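PDB 6H20: probable glutamine-binding lipoprotein GlnH (GLNBP) from Mycobacterium tuberculosis, which binds aspartate and related amino acids as a solute-binding lipoprotein of the family 3 type, and probably regulates protein kinase G to control glutamate metabolism. Local coordinates for residues Ala104-Ala109 / Cys126-Leu131. Numbering follows the deposited sequence.
Sequences AERVTA and CERRKL. With ASN (asparagine), chain B.
Arg128 and Arg106 bring the edges of their guanidinium groups to the carboxylate of the bound asparagine, an example of one anion shared by two cations. The short helix 126-129 is tied at its start by the disulfide from Cys126 to Cys25. From it Arg128 sends a side chain extended from CG to NE past Val107 to the ligand. There its grip is bidentate, both bonds close to straight at 170°: Arg128 NH1 donates to asparagine OXT at 2.8 Å and NH2 to asparagine O at 3.0 Å. Arg106, its chain bent at chi3, reaches the same oxygen, NH2 to asparagine O at 3.0 Å, while its NH1 makes a more bent bond (143°) to asparagine OD1 at 2.8 Å and so contacts the ligand's side chain as well. Ser123 O and Lys120 O take further bonds from Arg128 NH1 and Arg106 NH1. The guanidinium planes stand 68° apart, with Arg128 NH1 over one face of Arg106. Further along, Leu131 lays CB and CD1 against Val107 CG1, both at 3.9 Å, a small apolar contact farther from the ligand. The NH2 atoms of Arg106 and Arg128, both donors, lie 3.3 Å apart unbonded; the shared carboxylate oxygen probably offsets their charge, consistent with a pocket built for an amino acid's carboxylate.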
loop_
_atom_site.group_PDB
_atom_site.type_symbol
_atom_site.label_atom_id
_atom_site.label_comp_id
_atom_site.label_asym_id
_atom_site.label_seq_id
_atom_site.Cartn_x
_atom_site.Cartn_y
_atom_site.Cartn_z
ATOM N N ALA A 104 -4.144 8.939 3.934
ATOM C CA ALA A 104 -3.631 10.242 4.321
ATOM C C ALA A 104 -3.185 10.292 5.775
ATOM O O ALA A 104 -2.589 11.295 6.175
ATOM C CB ALA A 104 -4.711 11.300 4.073
ATOM N N GLU A 105 -3.466 9.257 6.572
ATOM C CA GLU A 105 -3.115 9.233 7.992
ATOM C C GLU A 105 -1.980 8.277 8.335
ATOM O O GLU A 105 -1.631 8.156 9.514
ATOM C CB GLU A 105 -4.341 8.854 8.834
ATOM C CG GLU A 105 -5.488 9.855 8.766
ATOM C CD GLU A 105 -6.815 9.314 9.295
ATOM O OE1 GLU A 105 -7.052 8.089 9.273
ATOM O OE2 GLU A 105 -7.653 10.137 9.725
ATOM N N ARG A 106 -1.412 7.573 7.353
ATOM C CA ARG A 106 -0.381 6.584 7.666
ATOM C C ARG A 106 0.853 7.224 8.293
ATOM O O ARG A 106 1.397 6.698 9.268
ATOM C CB ARG A 106 0.019 5.830 6.397
ATOM C CG ARG A 106 -1.083 4.952 5.852
ATOM C CD ARG A 106 -0.682 4.337 4.490
ATOM N NE ARG A 106 -0.640 5.365 3.449
ATOM C CZ ARG A 106 -0.504 5.098 2.147
ATOM N NH1 ARG A 106 -0.380 3.838 1.738
ATOM N NH2 ARG A 106 -0.492 6.087 1.258
ATOM N N VAL A 107 1.315 8.352 7.748
ATOM C CA VAL A 107 2.520 8.981 8.288
ATOM C C VAL A 107 2.256 9.540 9.681
ATOM O O VAL A 107 3.068 9.361 10.602
ATOM C CB VAL A 107 3.061 10.053 7.324
ATOM C CG1 VAL A 107 4.046 10.982 8.043
ATOM C CG2 VAL A 107 3.723 9.392 6.127
ATOM N N THR A 108 1.115 10.212 9.866
ATOM C CA THR A 108 0.833 10.837 11.155
ATOM C C THR A 108 0.720 9.805 12.268
ATOM O O THR A 108 1.226 10.022 13.372
ATOM C CB THR A 108 -0.442 11.679 11.069
ATOM O OG1 THR A 108 -0.239 12.743 10.136
ATOM C CG2 THR A 108 -0.764 12.277 12.426
ATOM N N ALA A 109 0.068 8.671 12.008
ATOM C CA ALA A 109 -0.054 7.666 13.060
ATOM C C ALA A 109 1.305 7.149 13.491
ATOM O O ALA A 109 1.511 6.854 14.671
ATOM C CB ALA A 109 -0.944 6.517 12.595
ATOM N N CYS A 126 11.328 8.867 -0.962
ATOM C CA CYS A 126 12.288 9.722 -0.275
ATOM C C CYS A 126 11.590 10.756 0.598
ATOM O O CYS A 126 12.027 11.022 1.727
ATOM C CB CYS A 126 13.205 10.389 -1.290
ATOM S SG CYS A 126 14.384 9.222 -1.990
ATOM N N GLU A 127 10.502 11.351 0.102
ATOM C CA GLU A 127 9.777 12.322 0.916
ATOM C C GLU A 127 9.227 11.678 2.183
ATOM O O GLU A 127 9.307 12.262 3.271
ATOM C CB GLU A 127 8.651 12.970 0.107
ATOM C CG GLU A 127 9.112 14.103 -0.795
ATOM C CD GLU A 127 9.921 15.158 -0.055
ATOM O OE1 GLU A 127 11.127 15.299 -0.350
ATOM O OE2 GLU A 127 9.353 15.846 0.820
ATOM N N ARG A 128 8.682 10.461 2.073
ATOM C CA ARG A 128 8.168 9.805 3.271
ATOM C C ARG A 128 9.290 9.407 4.215
ATOM O O ARG A 128 9.103 9.410 5.435
ATOM C CB ARG A 128 7.309 8.594 2.898
ATOM C CG ARG A 128 5.978 8.987 2.297
ATOM C CD ARG A 128 5.269 7.785 1.701
ATOM N NE ARG A 128 3.987 8.202 1.132
ATOM C CZ ARG A 128 3.142 7.373 0.528
ATOM N NH1 ARG A 128 3.440 6.082 0.428
ATOM N NH2 ARG A 128 1.987 7.830 0.048
ATOM N N ARG A 129 10.462 9.080 3.672
ATOM C CA ARG A 129 11.587 8.696 4.515
ATOM C C ARG A 129 12.131 9.849 5.347
ATOM O O ARG A 129 12.871 9.600 6.309
ATOM C CB ARG A 129 12.683 8.074 3.661
ATOM C CG ARG A 129 12.523 6.577 3.539
ATOM C CD ARG A 129 13.840 5.903 3.205
ATOM N NE ARG A 129 13.806 4.448 3.357
ATOM C CZ ARG A 129 13.917 3.805 4.519
ATOM N NH1 ARG A 129 14.052 4.484 5.652
ATOM N NH2 ARG A 129 13.898 2.479 4.549
ATOM N N LYS A 130 11.796 11.095 5.002
ATOM C CA LYS A 130 12.134 12.218 5.872
ATOM C C LYS A 130 11.323 12.192 7.160
ATOM O O LYS A 130 11.717 12.829 8.148
ATOM C CB LYS A 130 11.850 13.540 5.153
ATOM C CG LYS A 130 12.736 13.827 3.952
ATOM C CD LYS A 130 12.299 15.105 3.249
ATOM C CE LYS A 130 13.127 15.356 2.004
ATOM N NZ LYS A 130 13.788 16.685 2.013
ATOM N N LEU A 131 10.198 11.478 7.167
ATOM C CA LEU A 131 9.238 11.505 8.261
ATOM C C LEU A 131 9.064 10.177 8.985
ATOM O O LEU A 131 8.759 10.187 10.179
ATOM C CB LEU A 131 7.862 11.958 7.747
ATOM C CG LEU A 131 7.862 13.275 6.978
ATOM C CD1 LEU A 131 6.486 13.537 6.386
ATOM C CD2 LEU A 131 8.284 14.412 7.901
HETATM N N ASN B . 0.831 2.696 -2.732
HETATM C CA ASN B . 0.276 4.035 -2.928
HETATM C C ASN B . 0.741 4.943 -1.804
HETATM O O ASN B . 0.212 6.057 -1.636
HETATM C CB ASN B . -1.252 3.987 -2.990
HETATM C CG ASN B . -1.879 3.611 -1.670
HETATM O OD1 ASN B . -1.233 3.082 -0.771
HETATM N ND2 ASN B . -3.148 3.920 -1.535
HETATM O OXT ASN B . 1.661 4.543 -1.057
#